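Local atomic coordinates of regulating synaptic membrane exocytosis protein 2 (Rattus norvegicus, PDB entry 2BWQ), a protein that probably helps to regulate synaptic vesicle exocytosis and neurotransmitter release as a Rab3-interacting molecule, of which this is the C2A domain. Residues K10-K15 with Q19-I24; P31-E34 with P38-P41; T116-L119 with P123-Y126. All blocks are in the same frame, centred on the assembly; numbering follows the deposited sequence.

Contact 1. Residues K10-K15 with Q19-I24; sequences KLWFDK and QLIVTI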
# COMPACT_ATOMS: atom_id res chain seq x y z
N LYS A 10 3.84 -5.72 4.10
CA LYS A 10 5.09 -6.08 4.78
C LYS A 10 6.15 -5.08 4.40
O LYS A 10 6.36 -4.77 3.18
CB LYS A 10 5.49 -7.50 4.34
CG LYS A 10 6.85 -8.02 4.89
CD LYS A 10 6.98 -9.50 4.56
CE LYS A 10 7.55 -9.87 3.24
NZ LYS A 10 8.96 -9.51 3.05
N LEU A 11 6.86 -4.54 5.38
CA LEU A 11 7.88 -3.50 5.15
C LEU A 11 9.22 -3.95 5.68
O LEU A 11 9.29 -4.50 6.79
CB LEU A 11 7.47 -2.23 5.90
CG LEU A 11 6.12 -1.61 5.57
CD1 LEU A 11 5.82 -0.43 6.45
CD2 LEU A 11 6.09 -1.14 4.08
N TRP A 12 10.28 -3.60 4.97
CA TRP A 12 11.59 -3.85 5.50
C TRP A 12 12.58 -2.86 4.86
O TRP A 12 12.54 -2.68 3.65
CB TRP A 12 12.01 -5.29 5.18
CG TRP A 12 13.38 -5.65 5.69
CD1 TRP A 12 13.82 -5.70 7.02
CD2 TRP A 12 14.45 -5.95 4.87
NE1 TRP A 12 15.17 -6.00 7.01
CE2 TRP A 12 15.59 -6.15 5.71
CE3 TRP A 12 14.60 -6.06 3.50
CZ2 TRP A 12 16.84 -6.47 5.19
CZ3 TRP A 12 15.85 -6.35 2.98
CH2 TRP A 12 16.94 -6.54 3.81
N PHE A 13 13.49 -2.39 5.68
CA PHE A 13 14.58 -1.54 5.18
C PHE A 13 15.90 -2.28 5.20
O PHE A 13 16.27 -2.84 6.23
CB PHE A 13 14.64 -0.27 6.03
CG PHE A 13 15.79 0.64 5.65
CD1 PHE A 13 15.87 1.21 4.37
CD2 PHE A 13 16.81 0.93 6.57
CE1 PHE A 13 16.93 2.00 3.99
CE2 PHE A 13 17.89 1.76 6.20
CZ PHE A 13 17.90 2.30 4.90
N ASP A 14 16.57 -2.30 4.06
CA ASP A 14 17.86 -2.90 3.97
C ASP A 14 18.92 -1.80 4.19
O ASP A 14 19.19 -0.98 3.25
CB ASP A 14 18.01 -3.52 2.60
CG ASP A 14 19.40 -4.16 2.39
OD1 ASP A 14 20.30 -3.97 3.22
OD2 ASP A 14 19.59 -4.75 1.34
N LYS A 15 19.46 -1.67 5.41
CA LYS A 15 20.30 -0.51 5.79
C LYS A 15 21.66 -0.46 5.14
O LYS A 15 22.24 0.62 5.02
CB LYS A 15 20.45 -0.40 7.32
CG LYS A 15 21.38 -1.45 7.95
CD LYS A 15 21.33 -1.39 9.49
CE LYS A 15 20.00 -0.83 10.01
NZ LYS A 15 19.66 -1.31 11.39
N GLN A 19 17.84 0.29 0.52
CA GLN A 19 16.59 0.04 -0.20
C GLN A 19 15.47 -0.22 0.76
O GLN A 19 15.67 -0.87 1.80
CB GLN A 19 16.69 -1.23 -1.07
CG GLN A 19 17.81 -1.36 -2.07
CD GLN A 19 17.72 -2.71 -2.86
OE1 GLN A 19 18.04 -2.71 -4.04
NE2 GLN A 19 17.26 -3.81 -2.21
N LEU A 20 14.29 0.31 0.44
CA LEU A 20 13.08 0.02 1.22
C LEU A 20 12.18 -0.92 0.43
O LEU A 20 11.77 -0.59 -0.70
CB LEU A 20 12.35 1.34 1.53
CG LEU A 20 10.95 1.18 2.09
CD1 LEU A 20 10.94 0.67 3.56
CD2 LEU A 20 10.24 2.46 2.06
N ILE A 21 11.85 -2.07 1.03
CA ILE A 21 11.09 -3.13 0.41
C ILE A 21 9.68 -3.11 0.92
O ILE A 21 9.44 -3.13 2.14
CB ILE A 21 11.77 -4.50 0.71
CG1 ILE A 21 13.29 -4.45 0.48
CG2 ILE A 21 11.10 -5.62 -0.16
CD1 ILE A 21 13.74 -4.23 -0.87
N VAL A 22 8.71 -2.94 0.02
CA VAL A 22 7.32 -2.84 0.38
C VAL A 22 6.56 -3.94 -0.31
O VAL A 22 6.45 -3.89 -1.56
CB VAL A 22 6.81 -1.46 -0.05
CG1 VAL A 22 5.33 -1.24 0.27
CG2 VAL A 22 7.63 -0.34 0.57
N THR A 23 5.96 -4.85 0.42
CA THR A 23 5.24 -5.95 -0.22
C THR A 23 3.78 -5.76 0.07
O THR A 23 3.40 -5.66 1.25
CB THR A 23 5.71 -7.30 0.33
OG1 THR A 23 7.11 -7.50 0.03
CG2 THR A 23 4.93 -8.45 -0.38
N ILE A 24 2.94 -5.55 -0.95
CA ILE A 24 1.48 -5.41 -0.75
C ILE A 24 0.88 -6.78 -1.06
O ILE A 24 0.90 -7.23 -2.22
CB ILE A 24 0.93 -4.26 -1.68
CG1 ILE A 24 -0.59 -4.23 -1.76
CG2 ILE A 24 1.46 -4.42 -3.08
CD1 ILE A 24 -1.27 -3.95 -0.42
O HOH W 1 8.64 -6.53 2.13

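Contact 2. Residues P31-E34 with P38-P41; sequences PSRE and PRNP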
# COMPACT_ATOMS: atom_id res chain seq x y z
N PRO A 31 -15.67 -3.23 0.80
CA PRO A 31 -17.10 -3.01 0.63
C PRO A 31 -17.50 -3.31 -0.83
O PRO A 31 -16.83 -2.86 -1.79
CB PRO A 31 -17.27 -1.51 0.94
CG PRO A 31 -15.97 -0.88 0.67
CD PRO A 31 -14.94 -1.97 1.03
N SER A 32 -18.59 -4.05 -1.02
CA SER A 32 -19.21 -4.16 -2.35
C SER A 32 -19.60 -2.77 -2.87
O SER A 32 -19.56 -1.79 -2.14
CB SER A 32 -20.43 -5.10 -2.27
OG SER A 32 -20.02 -6.36 -1.77
N ARG A 33 -19.89 -2.68 -4.16
CA ARG A 33 -20.49 -1.49 -4.76
C ARG A 33 -21.90 -1.32 -4.32
O ARG A 33 -22.55 -2.26 -3.85
CB ARG A 33 -20.46 -1.58 -6.30
CG ARG A 33 -19.03 -1.63 -6.85
CD ARG A 33 -19.00 -1.91 -8.26
NE ARG A 33 -17.65 -1.84 -8.76
CZ ARG A 33 -17.31 -2.31 -9.94
NH1 ARG A 33 -18.26 -2.87 -10.73
NH2 ARG A 33 -16.06 -2.24 -10.36
N GLU A 34 -22.46 -0.13 -4.56
CA GLU A 34 -23.81 0.10 -4.14
C GLU A 34 -24.79 -0.89 -4.77
O GLU A 34 -25.80 -1.26 -4.17
CB GLU A 34 -24.22 1.54 -4.42
CG GLU A 34 -23.80 2.41 -3.23
CD GLU A 34 -24.71 2.12 -2.03
OE1 GLU A 34 -25.97 2.19 -2.19
OE2 GLU A 34 -24.20 1.76 -0.94
N PRO A 38 -18.95 -6.82 -6.91
CA PRO A 38 -17.63 -6.69 -6.33
C PRO A 38 -16.78 -5.62 -7.05
O PRO A 38 -17.24 -4.97 -7.99
CB PRO A 38 -17.04 -8.09 -6.51
CG PRO A 38 -17.70 -8.59 -7.78
CD PRO A 38 -19.10 -8.02 -7.77
N ARG A 39 -15.57 -5.45 -6.55
CA ARG A 39 -14.65 -4.41 -6.99
C ARG A 39 -13.64 -4.97 -8.02
O ARG A 39 -13.47 -6.17 -8.12
CB ARG A 39 -13.87 -3.96 -5.73
CG ARG A 39 -14.74 -3.34 -4.61
CD ARG A 39 -15.44 -2.10 -5.09
NE ARG A 39 -16.28 -1.51 -4.04
CZ ARG A 39 -16.77 -0.27 -4.07
NH1 ARG A 39 -16.56 0.54 -5.12
NH2 ARG A 39 -17.51 0.12 -3.03
N ASN A 40 -12.94 -4.07 -8.68
CA ASN A 40 -11.74 -4.37 -9.46
C ASN A 40 -10.60 -3.61 -8.83
O ASN A 40 -10.26 -2.51 -9.27
CB ASN A 40 -11.86 -3.93 -10.92
CG ASN A 40 -13.05 -4.55 -11.62
OD1 ASN A 40 -13.34 -5.78 -11.50
ND2 ASN A 40 -13.76 -3.71 -12.39
N PRO A 41 -10.07 -4.14 -7.73
CA PRO A 41 -9.16 -3.31 -6.92
C PRO A 41 -7.68 -3.29 -7.35
O PRO A 41 -7.13 -4.32 -7.80
CB PRO A 41 -9.35 -3.87 -5.50
CG PRO A 41 -9.69 -5.34 -5.75
CD PRO A 41 -10.38 -5.42 -7.08

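Contact 3. Residues T116-L119 with P123-Y126; sequences TALL and PHWY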
# COMPACT_ATOMS: atom_id res chain seq x y z
N THR A 116 8.34 5.85 12.23
CA THR A 116 7.81 4.91 13.19
C THR A 116 7.22 3.69 12.56
O THR A 116 6.43 2.99 13.19
CB THR A 116 6.77 5.60 14.11
OG1 THR A 116 5.80 6.25 13.29
CG2 THR A 116 7.47 6.65 15.08
N ALA A 117 7.49 3.45 11.29
CA ALA A 117 6.93 2.32 10.58
C ALA A 117 7.41 0.99 11.17
O ALA A 117 8.50 0.88 11.77
CB ALA A 117 7.39 2.38 9.11
N LEU A 118 6.58 -0.00 11.00
CA LEU A 118 6.90 -1.39 11.38
C LEU A 118 7.84 -2.04 10.35
O LEU A 118 7.40 -2.79 9.48
CB LEU A 118 5.59 -2.21 11.50
CG LEU A 118 4.70 -1.82 12.67
CD1 LEU A 118 3.28 -2.29 12.46
CD2 LEU A 118 5.20 -2.39 13.95
N LEU A 119 9.11 -1.71 10.44
CA LEU A 119 10.10 -2.22 9.48
C LEU A 119 10.67 -3.55 9.93
O LEU A 119 11.91 -3.70 10.00
CB LEU A 119 11.21 -1.17 9.32
CG LEU A 119 10.66 0.17 8.81
CD1 LEU A 119 11.79 1.20 8.72
CD2 LEU A 119 10.03 0.05 7.45
N PRO A 123 4.29 -9.31 7.76
CA PRO A 123 3.04 -8.76 7.31
C PRO A 123 2.20 -8.22 8.49
O PRO A 123 2.19 -8.83 9.57
CB PRO A 123 2.31 -9.98 6.67
CG PRO A 123 2.92 -11.13 7.40
CD PRO A 123 4.32 -10.79 7.77
N HIS A 124 1.56 -7.07 8.21
CA HIS A 124 0.63 -6.51 9.17
C HIS A 124 -0.59 -6.00 8.42
O HIS A 124 -0.48 -5.56 7.28
CB HIS A 124 1.32 -5.34 9.90
CG HIS A 124 2.39 -5.79 10.83
ND1 HIS A 124 3.75 -5.63 10.68
CD2 HIS A 124 2.22 -6.48 11.98
CE1 HIS A 124 4.37 -6.19 11.72
NE2 HIS A 124 3.46 -6.73 12.49
N TRP A 125 -1.72 -6.00 9.13
CA TRP A 125 -2.97 -5.45 8.57
C TRP A 125 -3.13 -3.98 8.94
O TRP A 125 -2.84 -3.57 10.09
CB TRP A 125 -4.18 -6.22 9.15
CG TRP A 125 -4.32 -7.62 8.58
CD1 TRP A 125 -4.03 -8.82 9.20
CD2 TRP A 125 -4.77 -7.96 7.27
NE1 TRP A 125 -4.31 -9.87 8.36
CE2 TRP A 125 -4.75 -9.36 7.16
CE3 TRP A 125 -5.23 -7.21 6.19
CZ2 TRP A 125 -5.19 -10.03 5.99
CZ3 TRP A 125 -5.67 -7.89 5.02
CH2 TRP A 125 -5.60 -9.26 4.93
N TYR A 126 -3.59 -3.16 7.99
CA TYR A 126 -3.87 -1.75 8.18
C TYR A 126 -5.30 -1.44 7.74
O TYR A 126 -5.71 -1.82 6.64
CB TYR A 126 -2.87 -0.88 7.34
CG TYR A 126 -1.41 -1.06 7.76
CD1 TYR A 126 -0.65 -2.12 7.26
CD2 TYR A 126 -0.84 -0.18 8.65
CE1 TYR A 126 0.66 -2.29 7.66
CE2 TYR A 126 0.52 -0.33 9.03
CZ TYR A 126 1.24 -1.39 8.52
OH TYR A 126 2.58 -1.55 8.88
O HOH W 2 4.11 0.60 9.74

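Contact 1. Residues K10-K15 with Q19-I24
W12 and I21 sit opposite each other in register as a hydrogen-bonded pair in an antiparallel beta hairpin of the C2 beta-sandwich. The bond from I21 N to W12 O, 2.8 Å, is nearly straight at 171°, and W12 N returns one to I21 O. K10 with T23 and D14 with Q19 are joined in the same two-way fashion. Their side chains share the outer face with W12 and I21, where polar groups and a large indole can meet solvent; there CE3 of W12 rests 3.7 Å from CG1 of I21. The non-hydrogen-bonded pairs L11-V22 and F13-L20 turn to the sandwich interior, as suits their apolar character, and L11 CD2 lies 3.9 Å from V22 CG1. F13, with CG trans to its backbone N (chi1 176°), brings CD1 to 3.3 Å from Q19 O, while its ring meets F84 edge-to-face and V79 touches it. A serine in its place would probably deprive F84 of its aromatic mate and open a gap beside the backbone of Q19 and at V79. Further out, D14 OD1 accepts from G17 N and so helps to fix the connecting turn, and K10 NZ forms a salt bridge with D121. T23 OG1 bonds T73 on the neighbouring strand and also water 1, at 2.8 Å; that water accepts from K10 NZ at 3.1 Å and donates to K10 O.

Contact 2. Residues P31-E34 with P38-P41
R39 reaches from 38-41 back to the carbonyls of P31 and S32, drawing together two parts of the loop between strands 19-28 and 41-48. From CB the chain leaves with CG opposite the carbonyl carbon, then bends at chi2 (-61°), which carries its end toward 31-34. CG lies 3.5 Å from P31 O, and CD packs near R33 CG. NE is the main donor: it meets P31 O at 2.7 Å, nearly straight at 172°, with the oxygen in the guanidinium plane. NH2 adds two weak bonds, to P31 O and, at 2.9 Å, to S32 O. NH1 points elsewhere, to salt bridges with D95 and E105, while R33 CG lies 3.7 Å from it, over one face of the group. R33 itself runs extended from CG to NE, and its guanidinium, almost perpendicular to that of R39, has P38 O over the centre of one face. Its NH2 forms a salt bridge with D95. Arginine suits both places, since its aliphatic shaft packs while its flat end reaches several acceptors. By its place between these strands the loop probably corresponds to one that contributes to calcium sites in C2 relatives such as synaptotagmin. Here D95 is met by both arginines, so its charge is probably compensated, and their like charges are probably offset by D95 and by E105, which pairs with R39.

Contact 3. Residues T116-L119 with P123-Y126
A CH-pi contact at the domain surface joins L118, in the loop after strand 105-113, to H124 on the edge strand 123-127. The L118 methyl CD1 sits over one face of the imidazole, 4.0 Å from the ring centroid and 18° off the ring normal; the leucine side chain runs roughly perpendicular to that of H124. With CG trans to its carbonyl carbon and beside the backbone N (chi1 -68°), L118 carries CD1 to this place. The same methyl comes 3.7 Å from Y126 OH, where leucine and tyrosine side chains lie antiparallel, overlapping near their ends. Leucine suits the place because its CD1 methyl can lie over the imidazole and still touch the tyrosine hydroxyl. L118 occupies the middle position of an inverse gamma turn, closed by a weak bond from L119 N to A117 O, 3.0 Å long. At this sharp bend the CB of L118 points toward the strand, while that of L119 points away and its side chain packs on L11. In the C2 sandwich, 123-127 pairs with strand 6-14 through backbone bonds of H124 with I9 and of Y126 with L7. Tyrosine serves two ends: its side chain packs against I9, I110 and I112, whereas its hydroxyl reaches water 2 at 2.8 Å. That water accepts a hydrogen bond from L118 N, also at 2.8 Å.

How the contacts relate
Contacts 1 and 3 are neighbours, their centres 10 Å apart, and they share a sheet in which strand 6-14 lies between 19-28 and 123-127. They touch directly: L11 CB is 3.6 Å from L118 O and 3.8 Å from L119 CD2, so the 116-119 turn packs against the hairpin. Contact 2 lies across the chain's centre from contact 1, at the far end of strand 19-28, with centres 29 Å apart and nearest atoms about 9 Å apart; contact 3 is 25 Å from it, centre to centre. A sulfate, probably from the crystallisation liquor, lies about 5 Å from the side chain of F13 in contact 1.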